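Local structure of possible prolidase (Bifidobacterium longum NCC2705, 2P9B) at residues Thr144-Asp147 and Gln148-Gly152; Ser249-Gly252 and Val253-Leu257; Gly310-Asp313 and Ile314-Glu317. The protein is a possible prolidase of the TIM-barrel amidohydrolase family and probably hydrolyses carbon-nitrogen bonds, though its substrate is not established. One frame throughout, in Å; residues are numbered along the deposited sequence.

Three local contacts, on three different helices, illustrate how side chains a few residues apart serve a helix's beginning or its end. Contacts 1 and 2 each lie on the helix of a beta-alpha-beta unit, contact 1 near the C-terminal end of helix 141-150 and contact 2 at the start of helix 250-259; their centres are about 35 Å apart. Contact 2 is partly buried, whereas contacts 1 and 3 lie at the surface. Contact 1 gathers an arginine and two aspartates and closes with a Schellman motif. Contact 2 joins a serine N-cap to a glutamate-arginine salt bridge. Contact 3, opening helix 313-335, relies on an uncharged capping box.

Contact 1: Thr144-Asp147 and Gln148-Gly152; sequences TLRD and QIDAG
R146 and D150 meet one helical turn apart, where carboxylate oxygen OD2 of D150 lies 3.5 Å from CG of R146. Their flat groups are nearly parallel, with planes 8° apart, yet OD2 of D150 stays 4.0 Å from NE of R146, beyond a salt bridge, though the opposite charges probably still attract. The guanidinium is committed to other acceptors. NE and NH2 of R146 both grip OD1 of D147 side-on in one salt bridge, NH2 at 3.0 Å, and both donors reach that oxygen from the same face of the carboxylate. NH1 donates to the side chain of N200 and to the carbonyl of G198. A water links the two aspartates, giving one hydrogen to OD1 of D147 and the other to OD2 of D150; it probably eases the repulsion between these oxygens.

The backbone follows the helical pattern. Amides of Q148, I149 and D150 donate to the carbonyls of T144, L145 and R146, the last bond being 2.8 Å from D150 N to R146 O. A151 N continues to D147 O, less straight at 139°, and G152 N turns back to I149 O. With positive phi at G152, this makes a Schellman motif at the helix end.

On another side of the helix, chi1 of 177° turns CG of L145 away from its own N, beside the carbonyl carbon, where CD1 of I149 meets it at 4.0 Å. L145 also touches K118 and A121 of helix 113-126. L145, R146 and I149 all touch I159, settling helix 141-150 of the beta-alpha-beta unit against strand 158-160, the strand that follows it.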
ATOM      1  N   THR A 144      -5.079   2.290  17.717  1.00 13.82           N
ATOM      2  CA  THR A 144      -4.326   2.118  18.946  1.00 13.67           C
ATOM      3  C   THR A 144      -2.870   1.769  18.655  1.00 13.91           C
ATOM      4  O   THR A 144      -1.959   2.377  19.219  1.00 14.86           O
ATOM      5  CB  THR A 144      -4.961   1.021  19.806  1.00 15.33           C
ATOM      6  OG1 THR A 144      -6.288   1.425  20.161  1.00 17.12           O
ATOM      7  CG2 THR A 144      -4.150   0.783  21.066  1.00 17.37           C
ATOM      8  N   LEU A 145      -2.662   0.795  17.774  1.00 13.31           N
ATOM      9  CA  LEU A 145      -1.317   0.360  17.401  1.00 12.01           C
ATOM     10  C   LEU A 145      -0.529   1.504  16.764  1.00 12.02           C
ATOM     11  O   LEU A 145       0.631   1.744  17.101  1.00 12.91           O
ATOM     12  CB  LEU A 145      -1.398  -0.823  16.427  1.00 12.32           C
ATOM     13  CG  LEU A 145      -0.065  -1.350  15.880  1.00 12.12           C
ATOM     14  CD1 LEU A 145       0.790  -1.868  17.021  1.00 13.92           C
ATOM     15  CD2 LEU A 145      -0.333  -2.460  14.863  1.00 12.70           C
ATOM     16  N   ARG A 146      -1.167   2.213  15.838  1.00 11.41           N
ATOM     17  CA  ARG A 146      -0.530   3.341  15.174  1.00 11.57           C
ATOM     18  C   ARG A 146      -0.055   4.367  16.200  1.00 12.05           C
ATOM     19  O   ARG A 146       1.061   4.881  16.110  1.00 13.66           O
ATOM     20  CB  ARG A 146      -1.516   4.017  14.218  1.00 11.72           C
ATOM     21  CG  ARG A 146      -0.984   5.282  13.559  1.00 11.47           C
ATOM     22  CD  ARG A 146      -2.138   6.147  13.076  1.00 13.46           C
ATOM     23  NE  ARG A 146      -2.832   6.772  14.205  1.00 12.12           N
ATOM     24  CZ  ARG A 146      -4.079   7.231  14.166  1.00 12.32           C
ATOM     25  NH1 ARG A 146      -4.798   7.133  13.052  1.00 12.21           N
ATOM     26  NH2 ARG A 146      -4.603   7.805  15.240  1.00 12.86           N
ATOM     27  N   ASP A 147      -0.908   4.668  17.175  1.00 12.81           N
ATOM     28  CA  ASP A 147      -0.551   5.645  18.193  1.00 14.60           C
ATOM     29  C   ASP A 147       0.633   5.200  19.048  1.00 14.66           C
ATOM     30  O   ASP A 147       1.458   6.026  19.442  1.00 16.48           O
ATOM     31  CB  ASP A 147      -1.760   5.967  19.086  1.00 15.77           C
ATOM     32  CG  ASP A 147      -2.825   6.779  18.361  1.00 18.04           C
ATOM     33  OD1 ASP A 147      -2.520   7.336  17.285  1.00 18.26           O
ATOM     34  OD2 ASP A 147      -3.964   6.874  18.874  1.00 18.91           O
ATOM     35  N   GLN A 148       0.731   3.903  19.326  1.00 16.44           N
ATOM     36  CA  GLN A 148       1.840   3.399  20.130  1.00 17.11           C
ATOM     37  C   GLN A 148       3.140   3.497  19.338  1.00 16.74           C
ATOM     38  O   GLN A 148       4.185   3.853  19.881  1.00 17.75           O
ATOM     39  CB  GLN A 148       1.584   1.954  20.554  1.00 19.73           C
ATOM     40  CG  GLN A 148       0.320   1.788  21.382  1.00 23.70           C
ATOM     41  CD  GLN A 148       0.019   0.342  21.699  1.00 27.88           C
ATOM     42  OE1 GLN A 148       0.050  -0.517  20.821  1.00 28.53           O
ATOM     43  NE2 GLN A 148      -0.287   0.064  22.960  1.00 31.86           N
ATOM     44  N   ILE A 149       3.069   3.176  18.049  1.00 15.50           N
ATOM     45  CA  ILE A 149       4.236   3.258  17.179  1.00 15.79           C
ATOM     46  C   ILE A 149       4.676   4.721  17.055  1.00 17.61           C
ATOM     47  O   ILE A 149       5.864   5.038  17.175  1.00 17.82           O
ATOM     48  CB  ILE A 149       3.912   2.690  15.769  1.00 15.18           C
ATOM     49  CG1 ILE A 149       3.667   1.182  15.872  1.00 13.95           C
ATOM     50  CG2 ILE A 149       5.048   3.016  14.786  1.00 14.49           C
ATOM     51  CD1 ILE A 149       3.183   0.521  14.584  1.00 12.28           C
ATOM     52  N   ASP A 150       3.716   5.613  16.829  1.00 19.63           N
ATOM     53  CA  ASP A 150       4.018   7.035  16.685  1.00 23.60           C
ATOM     54  C   ASP A 150       4.635   7.609  17.955  1.00 24.94           C
ATOM     55  O   ASP A 150       5.457   8.521  17.896  1.00 26.01           O
ATOM     56  CB  ASP A 150       2.753   7.828  16.329  1.00 25.98           C
ATOM     57  CG  ASP A 150       2.176   7.438  14.978  1.00 30.00           C
ATOM     58  OD1 ASP A 150       2.860   6.722  14.214  1.00 30.68           O
ATOM     59  OD2 ASP A 150       1.037   7.856  14.679  1.00 31.90           O
ATOM     60  N   ALA A 151       4.238   7.069  19.102  1.00 25.58           N
ATOM     61  CA  ALA A 151       4.764   7.534  20.379  1.00 27.46           C
ATOM     62  C   ALA A 151       6.124   6.898  20.674  1.00 27.61           C
ATOM     63  O   ALA A 151       6.797   7.276  21.630  1.00 28.22           O
ATOM     64  CB  ALA A 151       3.780   7.214  21.500  1.00 26.84           C
ATOM     65  N   GLY A 152       6.522   5.933  19.847  1.00 27.59           N
ATOM     66  CA  GLY A 152       7.804   5.271  20.036  1.00 27.55           C
ATOM     67  C   GLY A 152       7.781   4.134  21.042  1.00 27.52           C
ATOM     68  O   GLY A 152       8.832   3.654  21.476  1.00 27.58           O
TER
HETATM   69  O   HOH W   1      -0.729   9.133  16.766  1.00 31.46           O

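Contact 2: Ser249-Gly252 and Val253-Leu257; sequences SPEG and VRRSL
E251 and R255 form a salt bridge one turn apart, with NE of R255 donating to OE2 of E251 over 2.8 Å. The bond is fairly straight, at 161°, and uses the anti lone pair of OE2, which sits at the guanidinium edge while the two planes stand 80° apart. The glutamate chain gets there by bending at chi2 (53°), and the arginine runs extended from CG to NE. NH1 of R255 hydrogen-bonds to the carbonyl of M224, and the side chain touches V226 and M229 of helix 226-238. An alanine in place of R255 would probably leave the E251 carboxylate without its charged mate and the M224 carbonyl without this donor.

O of G252 accepts twice from S256, from OG at 2.8 Å and from the backbone N, on opposite faces of its plane. At the start of helix 250-259, the helix of a beta-alpha-beta unit, S249 is the N-cap: its OG accepts from G252 N at 3.1 Å, and its carbonyl takes the amide of V253.

Further out, R254 leads away to a salt bridge with E273. CG2 of V253 rests 3.3 Å from S249 O, and V253, S256 and L257 pack on I264 of strand 263-264.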
ATOM      1  N   SER A 249     -16.050  -2.244 -11.026  1.00 17.53           N
ATOM      2  CA  SER A 249     -16.906  -2.046 -12.189  1.00 17.86           C
ATOM      3  C   SER A 249     -16.827  -0.587 -12.605  1.00 16.94           C
ATOM      4  O   SER A 249     -16.636   0.292 -11.771  1.00 15.80           O
ATOM      5  CB  SER A 249     -18.358  -2.392 -11.857  1.00 18.91           C
ATOM      6  OG  SER A 249     -18.918  -1.433 -10.970  1.00 21.25           O
ATOM      7  N   PRO A 250     -16.974  -0.310 -13.905  1.00 16.51           N
ATOM      8  CA  PRO A 250     -16.911   1.076 -14.379  1.00 16.42           C
ATOM      9  C   PRO A 250     -17.924   1.988 -13.683  1.00 16.10           C
ATOM     10  O   PRO A 250     -17.627   3.146 -13.400  1.00 15.63           O
ATOM     11  CB  PRO A 250     -17.188   0.942 -15.873  1.00 17.09           C
ATOM     12  CG  PRO A 250     -16.611  -0.397 -16.195  1.00 17.76           C
ATOM     13  CD  PRO A 250     -17.078  -1.249 -15.035  1.00 17.71           C
ATOM     14  N   GLU A 251     -19.122   1.479 -13.420  1.00 15.64           N
ATOM     15  CA  GLU A 251     -20.127   2.295 -12.755  1.00 15.86           C
ATOM     16  C   GLU A 251     -19.670   2.648 -11.342  1.00 15.61           C
ATOM     17  O   GLU A 251     -19.840   3.782 -10.892  1.00 15.05           O
ATOM     18  CB  GLU A 251     -21.468   1.564 -12.697  1.00 17.70           C
ATOM     19  CG  GLU A 251     -22.593   2.384 -12.078  1.00 18.38           C
ATOM     20  CD  GLU A 251     -22.764   3.755 -12.726  1.00 19.22           C
ATOM     21  OE1 GLU A 251     -22.485   3.890 -13.936  1.00 19.25           O
ATOM     22  OE2 GLU A 251     -23.198   4.695 -12.029  1.00 20.13           O
ATOM     23  N   GLY A 252     -19.085   1.673 -10.650  1.00 15.16           N
ATOM     24  CA  GLY A 252     -18.608   1.906  -9.299  1.00 14.85           C
ATOM     25  C   GLY A 252     -17.466   2.899  -9.288  1.00 15.82           C
ATOM     26  O   GLY A 252     -17.394   3.791  -8.438  1.00 16.16           O
ATOM     27  N   VAL A 253     -16.561   2.746 -10.244  1.00 14.21           N
ATOM     28  CA  VAL A 253     -15.426   3.649 -10.342  1.00 13.40           C
ATOM     29  C   VAL A 253     -15.923   5.054 -10.655  1.00 14.47           C
ATOM     30  O   VAL A 253     -15.497   6.023 -10.029  1.00 14.20           O
ATOM     31  CB  VAL A 253     -14.449   3.173 -11.434  1.00 12.81           C
ATOM     32  CG1 VAL A 253     -13.363   4.213 -11.667  1.00 13.83           C
ATOM     33  CG2 VAL A 253     -13.830   1.843 -11.009  1.00 13.62           C
ATOM     34  N   ARG A 254     -16.851   5.150 -11.604  1.00 15.26           N
ATOM     35  CA  ARG A 254     -17.403   6.442 -12.000  1.00 16.97           C
ATOM     36  C   ARG A 254     -18.035   7.177 -10.822  1.00 15.04           C
ATOM     37  O   ARG A 254     -17.747   8.350 -10.591  1.00 15.64           O
ATOM     38  CB  ARG A 254     -18.441   6.255 -13.113  1.00 19.46           C
ATOM     39  CG  ARG A 254     -18.920   7.553 -13.744  1.00 25.83           C
ATOM     40  CD  ARG A 254     -19.666   7.273 -15.037  1.00 29.19           C
ATOM     41  NE  ARG A 254     -20.035   8.498 -15.742  1.00 34.69           N
ATOM     42  CZ  ARG A 254     -21.019   9.313 -15.374  1.00 36.89           C
ATOM     43  NH1 ARG A 254     -21.750   9.038 -14.299  1.00 36.62           N
ATOM     44  NH2 ARG A 254     -21.274  10.405 -16.085  1.00 38.36           N
ATOM     45  N   ARG A 255     -18.895   6.486 -10.078  1.00 14.71           N
ATOM     46  CA  ARG A 255     -19.560   7.096  -8.932  1.00 14.35           C
ATOM     47  C   ARG A 255     -18.565   7.524  -7.866  1.00 13.29           C
ATOM     48  O   ARG A 255     -18.710   8.592  -7.267  1.00 14.65           O
ATOM     49  CB  ARG A 255     -20.567   6.130  -8.311  1.00 15.40           C
ATOM     50  CG  ARG A 255     -21.740   5.786  -9.208  1.00 16.60           C
ATOM     51  CD  ARG A 255     -22.759   4.950  -8.457  1.00 17.72           C
ATOM     52  NE  ARG A 255     -23.856   4.523  -9.322  1.00 19.24           N
ATOM     53  CZ  ARG A 255     -24.940   3.885  -8.889  1.00 21.97           C
ATOM     54  NH1 ARG A 255     -25.073   3.600  -7.599  1.00 20.39           N
ATOM     55  NH2 ARG A 255     -25.893   3.534  -9.745  1.00 23.26           N
ATOM     56  N   SER A 256     -17.560   6.687  -7.625  1.00 13.75           N
ATOM     57  CA  SER A 256     -16.550   6.993  -6.616  1.00 13.38           C
ATOM     58  C   SER A 256     -15.784   8.255  -6.990  1.00 14.18           C
ATOM     59  O   SER A 256     -15.571   9.131  -6.155  1.00 14.55           O
ATOM     60  CB  SER A 256     -15.567   5.827  -6.478  1.00 11.72           C
ATOM     61  OG  SER A 256     -16.220   4.663  -5.996  1.00 13.14           O
ATOM     62  N   LEU A 257     -15.370   8.337  -8.252  1.00 14.50           N
ATOM     63  CA  LEU A 257     -14.627   9.490  -8.735  1.00 14.27           C
ATOM     64  C   LEU A 257     -15.476  10.755  -8.670  1.00 14.52           C
ATOM     65  O   LEU A 257     -14.989  11.814  -8.279  1.00 15.63           O
ATOM     66  CB  LEU A 257     -14.144   9.241 -10.169  1.00 14.92           C
ATOM     67  CG  LEU A 257     -13.042   8.181 -10.312  1.00 16.30           C
ATOM     68  CD1 LEU A 257     -12.716   7.948 -11.780  1.00 16.25           C
ATOM     69  CD2 LEU A 257     -11.802   8.641  -9.558  1.00 15.84           C
TER

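Contact 3: Gly310-Asp313 and Ile314-Glu317; sequences GITD and IQLE
The carboxamide of Q315 reaches back to the backbone of T312, where OE1 of Q315 accepts from N of T312 at 3.0 Å. The donor lies in the carbonyl plane, on a lone pair of OE1, and the bond is nearly straight at 164°. OE1 of Q315 also comes within 3.3 Å of CA of I311, and CB of that isoleucine is close by. In return, OG1 of T312 accepts from N of Q315 over 3.3 Å. The two reciprocal bonds make a capping box, with T312 as N-cap.

The threonine hydroxyl reaches this amide because chi1 of 65° sets OG1 between the backbone N and the carbonyl carbon. There OG1 also lies beside two aliphatic carbons, CG of Q315 and CG1 of I314; the T312 and I314 side chains point the same way. The first turn is then closed by L316 N to T312 O at 2.9 Å and by E317 N to D313 O.

Beside the cap, CD1 of I311 packs 3.9 Å from CB of L316, an apolar contact between loop and helix. G310, with positive phi, is the first residue to leave helix 306-309, and D313 hydrogen-bonds back to Q306 of that helix, tying it to the start of helix 313-335.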
ATOM      1  N   GLY A 310     -11.593 -22.932  -3.726  1.00 35.89           N
ATOM      2  CA  GLY A 310     -12.878 -23.289  -3.151  1.00 35.81           C
ATOM      3  C   GLY A 310     -14.047 -22.413  -3.572  1.00 35.60           C
ATOM      4  O   GLY A 310     -15.118 -22.476  -2.969  1.00 36.53           O
ATOM      5  N   ILE A 311     -13.858 -21.593  -4.600  1.00 34.86           N
ATOM      6  CA  ILE A 311     -14.935 -20.729  -5.064  1.00 33.68           C
ATOM      7  C   ILE A 311     -15.823 -21.473  -6.053  1.00 33.88           C
ATOM      8  O   ILE A 311     -15.377 -22.409  -6.720  1.00 34.02           O
ATOM      9  CB  ILE A 311     -14.388 -19.446  -5.736  1.00 32.34           C
ATOM     10  CG1 ILE A 311     -13.573 -19.805  -6.981  1.00 31.01           C
ATOM     11  CG2 ILE A 311     -13.522 -18.677  -4.752  1.00 32.09           C
ATOM     12  CD1 ILE A 311     -13.089 -18.594  -7.757  1.00 29.22           C
ATOM     13  N   THR A 312     -17.083 -21.058  -6.143  1.00 34.13           N
ATOM     14  CA  THR A 312     -18.033 -21.693  -7.050  1.00 34.49           C
ATOM     15  C   THR A 312     -17.771 -21.287  -8.496  1.00 34.52           C
ATOM     16  O   THR A 312     -17.002 -20.361  -8.764  1.00 33.86           O
ATOM     17  CB  THR A 312     -19.485 -21.313  -6.694  1.00 35.24           C
ATOM     18  OG1 THR A 312     -19.676 -19.907  -6.898  1.00 34.52           O
ATOM     19  CG2 THR A 312     -19.785 -21.651  -5.241  1.00 35.21           C
ATOM     20  N   ASP A 313     -18.413 -21.986  -9.426  1.00 34.18           N
ATOM     21  CA  ASP A 313     -18.248 -21.692 -10.841  1.00 34.23           C
ATOM     22  C   ASP A 313     -18.677 -20.266 -11.176  1.00 33.20           C
ATOM     23  O   ASP A 313     -18.025 -19.591 -11.970  1.00 32.86           O
ATOM     24  CB  ASP A 313     -19.046 -22.686 -11.693  1.00 36.34           C
ATOM     25  CG  ASP A 313     -18.524 -24.107 -11.576  1.00 38.56           C
ATOM     26  OD1 ASP A 313     -17.310 -24.317 -11.788  1.00 39.83           O
ATOM     27  OD2 ASP A 313     -19.328 -25.014 -11.277  1.00 40.72           O
ATOM     28  N   ILE A 314     -19.773 -19.800 -10.583  1.00 32.77           N
ATOM     29  CA  ILE A 314     -20.218 -18.443 -10.869  1.00 32.66           C
ATOM     30  C   ILE A 314     -19.220 -17.437 -10.307  1.00 30.74           C
ATOM     31  O   ILE A 314     -18.967 -16.398 -10.918  1.00 30.28           O
ATOM     32  CB  ILE A 314     -21.623 -18.151 -10.290  1.00 34.14           C
ATOM     33  CG1 ILE A 314     -21.618 -18.291  -8.771  1.00 36.11           C
ATOM     34  CG2 ILE A 314     -22.640 -19.096 -10.905  1.00 35.74           C
ATOM     35  CD1 ILE A 314     -22.941 -17.915  -8.129  1.00 37.64           C
ATOM     36  N   GLN A 315     -18.645 -17.749  -9.150  1.00 29.40           N
ATOM     37  CA  GLN A 315     -17.664 -16.861  -8.539  1.00 27.52           C
ATOM     38  C   GLN A 315     -16.402 -16.807  -9.391  1.00 26.08           C
ATOM     39  O   GLN A 315     -15.764 -15.762  -9.491  1.00 23.94           O
ATOM     40  CB  GLN A 315     -17.305 -17.329  -7.129  1.00 29.28           C
ATOM     41  CG  GLN A 315     -18.432 -17.196  -6.124  1.00 31.11           C
ATOM     42  CD  GLN A 315     -17.993 -17.545  -4.717  1.00 33.21           C
ATOM     43  OE1 GLN A 315     -17.453 -18.625  -4.473  1.00 32.65           O
ATOM     44  NE2 GLN A 315     -18.222 -16.627  -3.781  1.00 33.89           N
ATOM     45  N   LEU A 316     -16.044 -17.937  -9.998  1.00 25.25           N
ATOM     46  CA  LEU A 316     -14.859 -17.995 -10.848  1.00 24.44           C
ATOM     47  C   LEU A 316     -15.096 -17.146 -12.089  1.00 24.41           C
ATOM     48  O   LEU A 316     -14.225 -16.382 -12.506  1.00 22.21           O
ATOM     49  CB  LEU A 316     -14.551 -19.440 -11.264  1.00 24.50           C
ATOM     50  CG  LEU A 316     -13.398 -19.617 -12.259  1.00 25.07           C
ATOM     51  CD1 LEU A 316     -12.092 -19.099 -11.658  1.00 25.83           C
ATOM     52  CD2 LEU A 316     -13.266 -21.084 -12.633  1.00 24.72           C
ATOM     53  N   GLU A 317     -16.281 -17.285 -12.677  1.00 22.90           N
ATOM     54  CA  GLU A 317     -16.632 -16.516 -13.865  1.00 23.46           C
ATOM     55  C   GLU A 317     -16.628 -15.031 -13.516  1.00 21.74           C
ATOM     56  O   GLU A 317     -16.103 -14.210 -14.268  1.00 20.33           O
ATOM     57  CB  GLU A 317     -18.010 -16.936 -14.379  1.00 25.92           C
ATOM     58  CG  GLU A 317     -18.496 -16.178 -15.610  1.00 30.55           C
ATOM     59  CD  GLU A 317     -17.513 -16.233 -16.762  1.00 33.32           C
ATOM     60  OE1 GLU A 317     -16.849 -17.278 -16.927  1.00 36.12           O
ATOM     61  OE2 GLU A 317     -17.411 -15.236 -17.513  1.00 35.91           O
TER